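Local coordinates for protein tonb-dependent siderophore receptor (Acinetobacter baumannii, PDB 5FP1) that probably takes up iron by binding iron-chelating siderophores, possibly including ferric enterobactin, at the outer membrane, the first step of TonB-dependent import, at residues S22-Q27 against K528-D533; D39-V44 against L434-L439; I52-V57 against T627-Y632; T58-A63 against I137-K142. All coordinates share one frame; numbering follows the deposited sequence.

Contact 1: residues S22-Q27 against K528-D533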
loop_
_atom_site.group_PDB
_atom_site.type_symbol
_atom_site.label_atom_id
_atom_site.label_comp_id
_atom_site.label_asym_id
_atom_site.label_seq_id
_atom_site.Cartn_x
_atom_site.Cartn_y
_atom_site.Cartn_z
ATOM N N SER A 22 6.333 -19.796 11.736
ATOM C CA SER A 22 5.029 -19.529 12.282
ATOM C C SER A 22 4.258 -18.412 11.533
ATOM O O SER A 22 4.829 -17.403 11.147
ATOM C CB SER A 22 5.117 -19.148 13.751
ATOM O OG SER A 22 3.796 -19.024 14.292
ATOM N N LEU A 23 2.957 -18.612 11.387
ATOM C CA LEU A 23 2.055 -17.572 10.908
ATOM C C LEU A 23 1.763 -16.510 11.985
ATOM O O LEU A 23 1.220 -15.452 11.692
ATOM C CB LEU A 23 0.763 -18.206 10.413
ATOM C CG LEU A 23 0.865 -19.094 9.156
ATOM C CD1 LEU A 23 -0.481 -19.707 8.863
ATOM C CD2 LEU A 23 1.348 -18.307 7.946
ATOM N N LYS A 24 2.142 -16.803 13.228
ATOM C CA LYS A 24 1.954 -15.892 14.350
ATOM C C LYS A 24 3.245 -15.144 14.562
ATOM O O LYS A 24 4.318 -15.752 14.693
ATOM C CB LYS A 24 1.579 -16.717 15.592
ATOM C CG LYS A 24 1.628 -16.046 16.958
ATOM C CD LYS A 24 1.268 -17.097 18.009
ATOM C CE LYS A 24 1.249 -16.566 19.425
ATOM N NZ LYS A 24 2.620 -16.630 19.992
ATOM N N VAL A 25 3.175 -13.818 14.555
ATOM C CA VAL A 25 4.357 -13.019 14.820
ATOM C C VAL A 25 4.201 -12.305 16.158
ATOM O O VAL A 25 3.220 -11.595 16.350
ATOM C CB VAL A 25 4.557 -11.997 13.676
ATOM C CG1 VAL A 25 5.766 -11.105 13.926
ATOM C CG2 VAL A 25 4.684 -12.735 12.349
ATOM N N ASP A 26 5.164 -12.471 17.072
ATOM C CA ASP A 26 5.024 -11.969 18.451
ATOM C C ASP A 26 5.501 -10.545 18.633
ATOM O O ASP A 26 4.956 -9.808 19.454
ATOM C CB ASP A 26 5.783 -12.838 19.459
ATOM C CG ASP A 26 5.193 -14.210 19.591
ATOM O OD1 ASP A 26 3.969 -14.372 19.403
ATOM O OD2 ASP A 26 5.964 -15.134 19.869
ATOM N N GLN A 27 6.531 -10.166 17.888
ATOM C CA GLN A 27 7.137 -8.845 18.023
ATOM C C GLN A 27 7.230 -8.184 16.653
ATOM O O GLN A 27 7.617 -8.817 15.681
ATOM C CB GLN A 27 8.566 -8.942 18.569
ATOM C CG GLN A 27 8.710 -9.751 19.835
ATOM C CD GLN A 27 8.566 -8.900 21.070
ATOM O OE1 GLN A 27 8.289 -7.701 20.991
ATOM N NE2 GLN A 27 8.767 -9.513 22.226
ATOM N N LYS A 528 -6.399 -9.031 23.416
ATOM C CA LYS A 528 -5.482 -9.934 22.724
ATOM C C LYS A 528 -5.085 -11.082 23.639
ATOM O O LYS A 528 -4.850 -10.860 24.818
ATOM C CB LYS A 528 -4.215 -9.185 22.300
ATOM C CG LYS A 528 -4.454 -7.934 21.433
ATOM C CD LYS A 528 -3.158 -7.412 20.814
ATOM C CE LYS A 528 -3.400 -6.057 20.144
ATOM N NZ LYS A 528 -2.138 -5.543 19.565
ATOM N N TRP A 529 -4.948 -12.279 23.076
ATOM C CA TRP A 529 -4.669 -13.495 23.868
ATOM C C TRP A 529 -3.752 -14.423 23.131
ATOM O O TRP A 529 -4.011 -14.758 21.969
ATOM C CB TRP A 529 -5.964 -14.246 24.202
ATOM C CG TRP A 529 -6.769 -13.469 25.137
ATOM C CD1 TRP A 529 -7.645 -12.466 24.829
ATOM C CD2 TRP A 529 -6.721 -13.540 26.572
ATOM N NE1 TRP A 529 -8.159 -11.918 25.988
ATOM C CE2 TRP A 529 -7.602 -12.549 27.069
ATOM C CE3 TRP A 529 -6.042 -14.356 27.478
ATOM C CZ2 TRP A 529 -7.816 -12.350 28.433
ATOM C CZ3 TRP A 529 -6.259 -14.155 28.840
ATOM C CH2 TRP A 529 -7.136 -13.160 29.300
ATOM N N ASP A 530 -2.682 -14.842 23.801
ATOM C CA ASP A 530 -1.897 -15.997 23.356
ATOM C C ASP A 530 -2.464 -17.258 23.994
ATOM O O ASP A 530 -2.658 -17.277 25.203
ATOM C CB ASP A 530 -0.431 -15.859 23.770
ATOM C CG ASP A 530 0.404 -15.069 22.773
ATOM O OD1 ASP A 530 -0.148 -14.500 21.808
ATOM O OD2 ASP A 530 1.623 -15.000 22.984
ATOM N N PHE A 531 -2.693 -18.293 23.180
ATOM C CA PHE A 531 -3.332 -19.550 23.585
ATOM C C PHE A 531 -2.480 -20.727 23.176
ATOM O O PHE A 531 -1.566 -20.606 22.343
ATOM C CB PHE A 531 -4.649 -19.800 22.838
ATOM C CG PHE A 531 -5.758 -18.904 23.213
ATOM C CD1 PHE A 531 -6.356 -19.001 24.465
ATOM C CD2 PHE A 531 -6.256 -17.993 22.293
ATOM C CE1 PHE A 531 -7.413 -18.176 24.818
ATOM C CE2 PHE A 531 -7.324 -17.170 22.637
ATOM C CZ PHE A 531 -7.902 -17.261 23.900
ATOM N N LEU A 532 -2.856 -21.897 23.698
ATOM C CA LEU A 532 -2.241 -23.166 23.303
ATOM C C LEU A 532 -0.766 -23.127 23.443
ATOM O O LEU A 532 -0.042 -23.362 22.475
ATOM C CB LEU A 532 -2.544 -23.508 21.849
ATOM C CG LEU A 532 -3.898 -24.091 21.485
ATOM C CD1 LEU A 532 -3.813 -24.656 20.073
ATOM C CD2 LEU A 532 -4.309 -25.183 22.467
ATOM N N ASP A 533 -0.290 -22.839 24.644
ATOM C CA ASP A 533 1.146 -22.796 24.884
ATOM C C ASP A 533 1.838 -21.850 23.919
ATOM O O ASP A 533 2.930 -22.134 23.432
ATOM C CB ASP A 533 1.760 -24.200 24.777
ATOM C CG ASP A 533 1.364 -25.090 25.932
ATOM O OD1 ASP A 533 1.100 -24.551 27.033
ATOM O OD2 ASP A 533 1.313 -26.322 25.745
HETATM O O HOH W 1 1.685 -12.911 20.326
#
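K24 and D530 meet through charge. The ammonium K24 NZ stands 3.6 Å from D530 OD2, a long salt bridge, while the carbon next to it, K24 CE, comes closer to the other oxygen, at 3.4 Å from D530 OD1. The lysine therefore lies over the carboxylate rather than pointing straight at one oxygen. Its chain runs extended, CG anti to the backbone N (chi1 167°), and bends only at chi4, which turns NZ back toward D26 of its own segment. There the bond is shorter: K24 NZ to D26 OD1 is 2.7 Å, on the syn lone pair of that oxygen. N534 O also accepts from NZ.

Water joins the two acids. It donates to D26 OD1 and to D530 OD1, whose direct protein partner is N537 ND2. With D26 OD1 and D530 OD2 4.3 Å apart, the two negative charges would probably repel each other without the ammonium that both of them face.

At the backbone, S22 OG accepts from K24 N at 3.0 Å, an ST turn within the loop. The whole is a three-residue salt-bridge network, tying the N-terminal loop to the end of barrel strand 518-531 in a TonB-dependent receptor.

Contact 2: residues D39-V44 against L434-L439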
loop_
_atom_site.group_PDB
_atom_site.type_symbol
_atom_site.label_atom_id
_atom_site.label_comp_id
_atom_site.label_asym_id
_atom_site.label_seq_id
_atom_site.Cartn_x
_atom_site.Cartn_y
_atom_site.Cartn_z
ATOM N N ASP A 39 0.839 -6.986 24.035
ATOM C CA ASP A 39 0.659 -5.949 25.019
ATOM C C ASP A 39 0.577 -4.563 24.426
ATOM O O ASP A 39 0.482 -3.588 25.151
ATOM C CB ASP A 39 1.815 -6.003 25.999
ATOM C CG ASP A 39 1.877 -7.347 26.725
ATOM O OD1 ASP A 39 0.870 -8.087 26.708
ATOM O OD2 ASP A 39 2.951 -7.677 27.225
ATOM N N THR A 40 0.600 -4.471 23.104
ATOM C CA THR A 40 0.541 -3.170 22.441
ATOM C C THR A 40 -0.922 -2.797 22.276
ATOM O O THR A 40 -1.693 -3.579 21.737
ATOM C CB THR A 40 1.283 -3.252 21.084
ATOM O OG1 THR A 40 2.670 -3.565 21.311
ATOM C CG2 THR A 40 1.151 -1.941 20.301
ATOM N N PRO A 41 -1.331 -1.614 22.769
ATOM C CA PRO A 41 -2.734 -1.209 22.736
ATOM C C PRO A 41 -3.123 -0.559 21.393
ATOM O O PRO A 41 -3.583 0.586 21.343
ATOM C CB PRO A 41 -2.828 -0.225 23.902
ATOM C CG PRO A 41 -1.460 0.410 23.929
ATOM C CD PRO A 41 -0.504 -0.664 23.536
ATOM N N LYS A 42 -2.931 -1.318 20.322
ATOM C CA LYS A 42 -3.130 -0.834 18.964
ATOM C C LYS A 42 -3.264 -2.046 18.084
ATOM O O LYS A 42 -2.667 -3.081 18.363
ATOM C CB LYS A 42 -1.919 -0.005 18.535
ATOM C CG LYS A 42 -2.179 0.952 17.377
ATOM C CD LYS A 42 -1.015 1.914 17.195
ATOM C CE LYS A 42 -1.418 3.064 16.294
ATOM N NZ LYS A 42 -2.232 4.072 17.031
ATOM N N SER A 43 -4.057 -1.940 17.022
ATOM C CA SER A 43 -4.187 -3.051 16.079
ATOM C C SER A 43 -3.041 -3.064 15.097
ATOM O O SER A 43 -2.772 -2.070 14.411
ATOM C CB SER A 43 -5.493 -2.955 15.332
ATOM O OG SER A 43 -6.592 -3.008 16.231
ATOM N N VAL A 44 -2.375 -4.201 15.024
ATOM C CA VAL A 44 -1.264 -4.406 14.076
ATOM C C VAL A 44 -1.409 -5.809 13.516
ATOM O O VAL A 44 -1.618 -6.768 14.287
ATOM C CB VAL A 44 0.098 -4.317 14.773
ATOM C CG1 VAL A 44 1.246 -4.477 13.767
ATOM C CG2 VAL A 44 0.256 -3.032 15.539
ATOM N N LEU A 434 0.087 -1.614 32.144
ATOM C CA LEU A 434 1.028 -0.916 31.232
ATOM C C LEU A 434 0.422 0.367 30.691
ATOM O O LEU A 434 -0.677 0.344 30.149
ATOM C CB LEU A 434 1.400 -1.792 30.044
ATOM C CG LEU A 434 1.702 -3.253 30.340
ATOM C CD1 LEU A 434 1.863 -4.031 29.044
ATOM C CD2 LEU A 434 2.945 -3.366 31.187
ATOM N N LEU A 435 1.133 1.478 30.866
ATOM C CA LEU A 435 0.718 2.776 30.360
ATOM C C LEU A 435 1.529 3.107 29.093
ATOM O O LEU A 435 2.751 3.199 29.146
ATOM C CB LEU A 435 0.977 3.842 31.397
ATOM C CG LEU A 435 0.646 5.273 30.997
ATOM C CD1 LEU A 435 -0.827 5.415 30.633
ATOM C CD2 LEU A 435 1.034 6.225 32.130
ATOM N N ASP A 436 0.847 3.218 27.958
ATOM C CA ASP A 436 1.519 3.481 26.667
ATOM C C ASP A 436 1.384 4.954 26.304
ATOM O O ASP A 436 0.274 5.504 26.350
ATOM C CB ASP A 436 0.868 2.627 25.578
ATOM C CG ASP A 436 1.711 2.583 24.284
ATOM O OD1 ASP A 436 2.810 1.969 24.293
ATOM O OD2 ASP A 436 1.261 3.185 23.283
ATOM N N LEU A 437 2.497 5.621 25.990
ATOM C CA LEU A 437 2.462 7.052 25.709
ATOM C C LEU A 437 3.277 7.359 24.470
ATOM O O LEU A 437 4.336 6.777 24.250
ATOM C CB LEU A 437 3.044 7.848 26.866
ATOM C CG LEU A 437 2.350 7.609 28.229
ATOM C CD1 LEU A 437 3.227 8.174 29.329
ATOM C CD2 LEU A 437 0.969 8.227 28.272
ATOM N N GLY A 438 2.813 8.328 23.703
ATOM C CA GLY A 438 3.609 8.842 22.589
ATOM C C GLY A 438 3.241 10.274 22.324
ATOM O O GLY A 438 2.063 10.671 22.448
ATOM N N LEU A 439 4.249 11.052 21.955
ATOM C CA LEU A 439 4.086 12.467 21.677
ATOM C C LEU A 439 5.068 12.842 20.567
ATOM O O LEU A 439 6.232 12.514 20.656
ATOM C CB LEU A 439 4.403 13.257 22.947
ATOM C CG LEU A 439 4.225 14.759 22.937
ATOM C CD1 LEU A 439 2.796 15.166 22.640
ATOM C CD2 LEU A 439 4.650 15.297 24.298
#
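D39 and P41 of the plug touch L434 and D436 of the barrel by carbon-to-carbon packing, a buried contact between the chain entering plug strand 43-47 and barrel strand 433-450. No hydrogen bond or salt bridge links the two segments, and the 147 Å² they bury comes almost wholly from these four residues. They form two separate pairs. In the first, the methyl L434 CD1 lies 3.6 Å from D39 CB and 4.0 Å from D39 CG, so one branch of the leucine rests on the root of the aspartate. In the second, the proline ring offers its outer corner: P41 CG is 3.6 Å from D436 CB, with P41 CD 4.0 Å from D436 CG.

Backbone shape brings the ring forward. P41 is the centre of an inverse gamma turn, with a weak bond from K42 N to T40 O, and its CB is directed at the strand. L434 and D436, two apart on the strand, both face the plug, whereas L435 between them is directed away. The strand backbone aims D436 CB at the proline, and a chi1 of -166°, with CG anti to the backbone N, puts the carboxyl carbon alongside the ring as well.

The acidic ends look to other partners. D39 OD1 makes a salt bridge with K477, and D436 is bonded to Q471 through OD2 and to N426 through OD1. The chemistry thus divides each aspartate: its aliphatic root packs across the plug-barrel boundary, while its charged end is engaged by barrel residues, so the carbon contact forms beside carboxylates that already have polar partners.

Contact 3: residues I52-V57 against T627-Y632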
loop_
_atom_site.group_PDB
_atom_site.type_symbol
_atom_site.label_atom_id
_atom_site.label_comp_id
_atom_site.label_asym_id
_atom_site.label_seq_id
_atom_site.Cartn_x
_atom_site.Cartn_y
_atom_site.Cartn_z
ATOM N N ILE A 52 3.745 -15.405 3.201
ATOM C CA ILE A 52 4.288 -14.928 1.928
ATOM C C ILE A 52 4.797 -16.134 1.107
ATOM O O ILE A 52 4.499 -16.276 -0.080
ATOM C CB ILE A 52 5.384 -13.878 2.162
ATOM C CG1 ILE A 52 4.747 -12.565 2.707
ATOM C CG2 ILE A 52 6.148 -13.608 0.872
ATOM C CD1 ILE A 52 5.751 -11.598 3.274
ATOM N N GLU A 53 5.509 -17.041 1.758
ATOM C CA GLU A 53 5.967 -18.267 1.078
ATOM C C GLU A 53 4.852 -19.201 0.628
ATOM O O GLU A 53 4.886 -19.718 -0.480
ATOM C CB GLU A 53 7.004 -18.998 1.957
ATOM C CG GLU A 53 8.337 -18.262 1.869
ATOM C CD GLU A 53 9.409 -18.762 2.820
ATOM O OE1 GLU A 53 9.284 -19.901 3.335
ATOM O OE2 GLU A 53 10.378 -17.990 3.042
ATOM N N ASP A 54 3.860 -19.406 1.474
ATOM C CA ASP A 54 2.762 -20.279 1.161
ATOM C C ASP A 54 1.944 -19.776 -0.037
ATOM O O ASP A 54 1.455 -20.578 -0.860
ATOM C CB ASP A 54 1.816 -20.368 2.350
ATOM C CG ASP A 54 2.265 -21.372 3.409
ATOM O OD1 ASP A 54 3.369 -21.962 3.284
ATOM O OD2 ASP A 54 1.490 -21.513 4.378
ATOM N N THR A 55 1.735 -18.455 -0.110
ATOM C CA THR A 55 0.878 -17.901 -1.153
ATOM C C THR A 55 1.626 -17.562 -2.428
ATOM O O THR A 55 1.015 -17.402 -3.461
ATOM C CB THR A 55 0.167 -16.607 -0.680
ATOM O OG1 THR A 55 1.126 -15.658 -0.208
ATOM C CG2 THR A 55 -0.826 -16.932 0.417
ATOM N N LYS A 56 2.940 -17.458 -2.318
ATOM C CA LYS A 56 3.851 -16.978 -3.362
ATOM C C LYS A 56 3.383 -15.636 -3.924
ATOM O O LYS A 56 3.436 -15.423 -5.142
ATOM C CB LYS A 56 4.052 -17.999 -4.495
ATOM C CG LYS A 56 5.403 -17.868 -5.203
ATOM C CD LYS A 56 5.539 -18.819 -6.399
ATOM C CE LYS A 56 6.764 -18.490 -7.256
ATOM N NZ LYS A 56 8.039 -18.654 -6.499
ATOM N N VAL A 57 2.919 -14.743 -3.046
ATOM C CA VAL A 57 2.592 -13.378 -3.492
ATOM C C VAL A 57 3.849 -12.667 -3.932
ATOM O O VAL A 57 4.888 -12.724 -3.257
ATOM C CB VAL A 57 1.819 -12.556 -2.459
ATOM C CG1 VAL A 57 0.395 -13.072 -2.336
ATOM C CG2 VAL A 57 2.525 -12.553 -1.116
ATOM N N THR A 627 -10.771 -12.976 5.558
ATOM C CA THR A 627 -9.814 -13.783 4.849
ATOM C C THR A 627 -9.436 -14.974 5.716
ATOM O O THR A 627 -9.463 -14.928 6.970
ATOM C CB THR A 627 -8.520 -13.044 4.459
ATOM O OG1 THR A 627 -7.765 -12.746 5.633
ATOM C CG2 THR A 627 -8.798 -11.716 3.672
ATOM N N LEU A 628 -9.053 -16.022 5.030
ATOM C CA LEU A 628 -8.633 -17.274 5.692
ATOM C C LEU A 628 -7.568 -17.939 4.850
ATOM O O LEU A 628 -7.736 -18.098 3.629
ATOM C CB LEU A 628 -9.831 -18.186 5.884
ATOM C CG LEU A 628 -9.521 -19.642 6.278
ATOM C CD1 LEU A 628 -9.017 -19.682 7.689
ATOM C CD2 LEU A 628 -10.776 -20.493 6.152
ATOM N N TRP A 629 -6.464 -18.300 5.504
ATOM C CA TRP A 629 -5.463 -19.177 4.927
ATOM C C TRP A 629 -5.177 -20.268 5.943
ATOM O O TRP A 629 -4.888 -19.969 7.095
ATOM C CB TRP A 629 -4.179 -18.432 4.634
ATOM C CG TRP A 629 -3.154 -19.313 4.042
ATOM C CD1 TRP A 629 -2.051 -19.810 4.650
ATOM C CD2 TRP A 629 -3.158 -19.847 2.716
ATOM N NE1 TRP A 629 -1.356 -20.622 3.790
ATOM C CE2 TRP A 629 -2.015 -20.662 2.591
ATOM C CE3 TRP A 629 -4.023 -19.721 1.620
ATOM C CZ2 TRP A 629 -1.713 -21.352 1.419
ATOM C CZ3 TRP A 629 -3.715 -20.403 0.449
ATOM C CH2 TRP A 629 -2.569 -21.213 0.361
ATOM N N THR A 630 -5.269 -21.522 5.519
ATOM C CA THR A 630 -4.982 -22.620 6.409
ATOM C C THR A 630 -4.252 -23.750 5.687
ATOM O O THR A 630 -4.506 -24.010 4.504
ATOM C CB THR A 630 -6.262 -23.103 7.117
ATOM O OG1 THR A 630 -5.902 -24.038 8.147
ATOM C CG2 THR A 630 -7.258 -23.709 6.154
ATOM N N THR A 631 -3.289 -24.361 6.382
ATOM C CA THR A 631 -2.531 -25.464 5.810
ATOM C C THR A 631 -2.469 -26.655 6.763
ATOM O O THR A 631 -2.570 -26.504 7.991
ATOM C CB THR A 631 -1.101 -25.082 5.383
ATOM O OG1 THR A 631 -0.244 -25.005 6.520
ATOM C CG2 THR A 631 -1.090 -23.722 4.627
ATOM N N TYR A 632 -2.300 -27.826 6.157
ATOM C CA TYR A 632 -2.297 -29.094 6.884
ATOM C C TYR A 632 -1.199 -30.019 6.359
ATOM O O TYR A 632 -0.982 -30.146 5.153
ATOM C CB TYR A 632 -3.674 -29.762 6.819
ATOM C CG TYR A 632 -3.830 -30.807 7.901
ATOM C CD1 TYR A 632 -3.357 -32.103 7.710
ATOM C CD2 TYR A 632 -4.387 -30.487 9.128
ATOM C CE1 TYR A 632 -3.459 -33.054 8.709
ATOM C CE2 TYR A 632 -4.497 -31.430 10.127
ATOM C CZ TYR A 632 -4.031 -32.714 9.911
ATOM O OH TYR A 632 -4.129 -33.656 10.908
HETATM O O HOH W 2 2.037 -23.207 6.166
#
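D54 accepts a hydrogen bond from the indole of W629: NE1 to OD2 is 3.0 Å, with an N-H...O angle of 162°. The oxygen lies at the ring edge, close to the indole plane, and is met on its anti side. Carboxylate and ring are turned 48° against each other. The indole extends from the strand because W629 CG stands anti to the backbone N (chi1 -180°), a setting that sends the indole toward the helix, its ring rotation then presenting NE1 to D54. D54 CB also packs against the ring, 3.5 Å from W629 NE1.

One face of the indole receives T55. Its methyl CG2 sits 4.3 Å from the centroid of the six-membered ring, nearly on the normal, a CH-pi contact. The T55 hydroxyl turns instead to L51 O. On the strand, T631 CG2 approaches D54 OD2 to 3.4 Å, while T631 OG1 is bonded to N583.

Two residues fix the other carboxylate oxygen: D54 OD1 makes a salt bridge with R671 and accepts from Q50. The last turn of plug helix 49-55 is thereby held against barrel strand 624-635, with M669 of strand 659-673, two along in the barrel, touching both D54 and W629.

Contact 4: residues T58-A63 against I137-K142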
loop_
_atom_site.group_PDB
_atom_site.type_symbol
_atom_site.label_atom_id
_atom_site.label_comp_id
_atom_site.label_asym_id
_atom_site.label_seq_id
_atom_site.Cartn_x
_atom_site.Cartn_y
_atom_site.Cartn_z
ATOM N N THR A 58 3.773 -12.010 -5.079
ATOM C CA THR A 58 4.947 -11.386 -5.644
ATOM C C THR A 58 4.941 -9.858 -5.554
ATOM O O THR A 58 5.977 -9.224 -5.734
ATOM C CB THR A 58 5.138 -11.785 -7.106
ATOM O OG1 THR A 58 4.100 -11.207 -7.891
ATOM C CG2 THR A 58 5.143 -13.340 -7.261
ATOM N N THR A 59 3.784 -9.280 -5.272
ATOM C CA THR A 59 3.672 -7.830 -5.121
ATOM C C THR A 59 2.974 -7.511 -3.795
ATOM O O THR A 59 2.176 -8.305 -3.279
ATOM C CB THR A 59 2.847 -7.220 -6.260
ATOM O OG1 THR A 59 1.497 -7.682 -6.173
ATOM C CG2 THR A 59 3.413 -7.582 -7.641
ATOM N N LEU A 60 3.260 -6.340 -3.253
ATOM C CA LEU A 60 2.537 -5.861 -2.087
ATOM C C LEU A 60 1.031 -5.865 -2.312
ATOM O O LEU A 60 0.269 -6.264 -1.435
ATOM C CB LEU A 60 2.996 -4.444 -1.718
ATOM C CG LEU A 60 2.207 -3.788 -0.571
ATOM C CD1 LEU A 60 2.449 -4.566 0.720
ATOM C CD2 LEU A 60 2.573 -2.326 -0.375
ATOM N N ALA A 61 0.596 -5.411 -3.489
ATOM C CA ALA A 61 -0.821 -5.312 -3.774
ATOM C C ALA A 61 -1.479 -6.693 -3.589
ATOM O O ALA A 61 -2.518 -6.822 -2.928
ATOM C CB ALA A 61 -1.034 -4.805 -5.182
ATOM N N ASP A 62 -0.848 -7.729 -4.144
ATOM C CA ASP A 62 -1.363 -9.084 -3.989
ATOM C C ASP A 62 -1.324 -9.521 -2.514
ATOM O O ASP A 62 -2.288 -10.092 -2.009
ATOM C CB ASP A 62 -0.584 -10.074 -4.863
ATOM C CG ASP A 62 -0.901 -9.916 -6.338
ATOM O OD1 ASP A 62 -1.935 -9.344 -6.678
ATOM O OD2 ASP A 62 -0.099 -10.326 -7.167
ATOM N N ALA A 63 -0.218 -9.228 -1.832
ATOM C CA ALA A 63 -0.065 -9.594 -0.447
ATOM C C ALA A 63 -1.167 -9.051 0.437
ATOM O O ALA A 63 -1.584 -9.706 1.399
ATOM C CB ALA A 63 1.290 -9.157 0.073
ATOM N N ILE A 137 1.485 1.184 6.372
ATOM C CA ILE A 137 2.102 -0.058 5.984
ATOM C C ILE A 137 3.609 0.103 6.035
ATOM O O ILE A 137 4.152 1.097 5.543
ATOM C CB ILE A 137 1.668 -0.412 4.560
ATOM C CG1 ILE A 137 0.169 -0.737 4.590
ATOM C CG2 ILE A 137 2.493 -1.576 4.028
ATOM C CD1 ILE A 137 -0.482 -0.747 3.237
ATOM N N ASN A 138 4.271 -0.894 6.607
ATOM C CA ASN A 138 5.720 -0.859 6.779
ATOM C C ASN A 138 6.279 -2.174 6.283
ATOM O O ASN A 138 5.951 -3.242 6.818
ATOM C CB ASN A 138 6.059 -0.635 8.261
ATOM C CG ASN A 138 7.552 -0.464 8.504
ATOM O OD1 ASN A 138 8.348 -0.219 7.566
ATOM N ND2 ASN A 138 7.959 -0.634 9.761
ATOM N N MET A 139 7.039 -2.130 5.199
ATOM C CA MET A 139 7.628 -3.332 4.633
ATOM C C MET A 139 9.023 -3.538 5.255
ATOM O O MET A 139 9.854 -2.636 5.247
ATOM C CB MET A 139 7.660 -3.242 3.100
ATOM C CG MET A 139 6.236 -3.258 2.479
ATOM S SD MET A 139 6.397 -2.905 0.740
ATOM C CE MET A 139 6.771 -4.537 0.180
ATOM N N ILE A 140 9.250 -4.721 5.809
ATOM C CA ILE A 140 10.478 -5.039 6.551
ATOM C C ILE A 140 11.384 -5.814 5.592
ATOM O O ILE A 140 10.966 -6.805 5.040
ATOM C CB ILE A 140 10.189 -5.962 7.753
ATOM C CG1 ILE A 140 9.094 -5.366 8.646
ATOM C CG2 ILE A 140 11.450 -6.261 8.557
ATOM C CD1 ILE A 140 9.389 -3.986 9.155
ATOM N N SER A 141 12.601 -5.333 5.387
ATOM C CA SER A 141 13.485 -5.863 4.353
ATOM C C SER A 141 14.321 -6.999 4.905
ATOM O O SER A 141 14.678 -7.010 6.092
ATOM C CB SER A 141 14.447 -4.784 3.864
ATOM O OG SER A 141 13.754 -3.663 3.384
ATOM N N LYS A 142 14.634 -7.937 4.032
ATOM C CA LYS A 142 15.654 -8.940 4.301
ATOM C C LYS A 142 17.004 -8.251 4.307
ATOM O O LYS A 142 17.367 -7.604 3.343
ATOM C CB LYS A 142 15.655 -9.970 3.189
ATOM C CG LYS A 142 14.410 -10.843 3.174
ATOM C CD LYS A 142 14.304 -11.615 1.867
ATOM C CE LYS A 142 13.202 -12.650 1.978
ATOM N NZ LYS A 142 12.689 -13.044 0.645
#
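L60 reaches M139 and I137 with a different methyl for each. L60 CD2 lies 4.0 Å from the sulfur M139 SD, and L60 CD1 lies 4.5 Å from the branch methyl I137 CG2. Both are apolar contacts, the second a loose one, and no hydrogen bond runs between the segments. L60 accounts for about half of the 132 Å² buried here, so a single leucine fork spans two strand residues.

The torsions explain the reach. L60 CG is anti to the backbone N (chi1 175°), which stretches the leucine toward the strand. M139 is extended as far as its sulfur and then bends at chi3 (84°), so SD, rather than the terminal methyl, is the atom nearest L60. I137 and M139, two apart in the strand, have their CB atoms directed at the helix.

Further out, the short helix 60-63 is set by its N-cap: T59 OG1 accepts from D62 N at 3.1 Å with an angle of 163°, and A63 N bonds to T59 O at 2.9 Å. The backbone of L60 is also bonded to R109. Around the leucine, M96 of strand 96-98 adds another side chain, while V117 and V114 of strand 114-121 lie against I137 and M139.

With only carbon and sulfur meeting, the contact depends on shape and burial rather than direction; the polar capping bond lies behind it, at the start of the helix that carries L60.

Overall arrangement
Contact 4 lies deepest, its centre about 8 Å from that of the chain, and stays within the plug; the other three, their centres 19 to 25 Å away, join plug-side chain to barrel strands. Contacts 2, 3 and 4 are buried, whereas contact 1 is partly open. Chemistry follows place: a hydrated charge network in contact 1, aspartate roots against apolar carbons in contact 2, an indole bonded to a carboxylate in contact 3, and purely apolar packing in contact 4. Contacts 1 and 2 are coupled by K528, whose NZ probably bonds to K42 O and T40 O. Contacts 3 and 4 use successive helices, 49-55 and 60-63, and V57 packs on A63 between them.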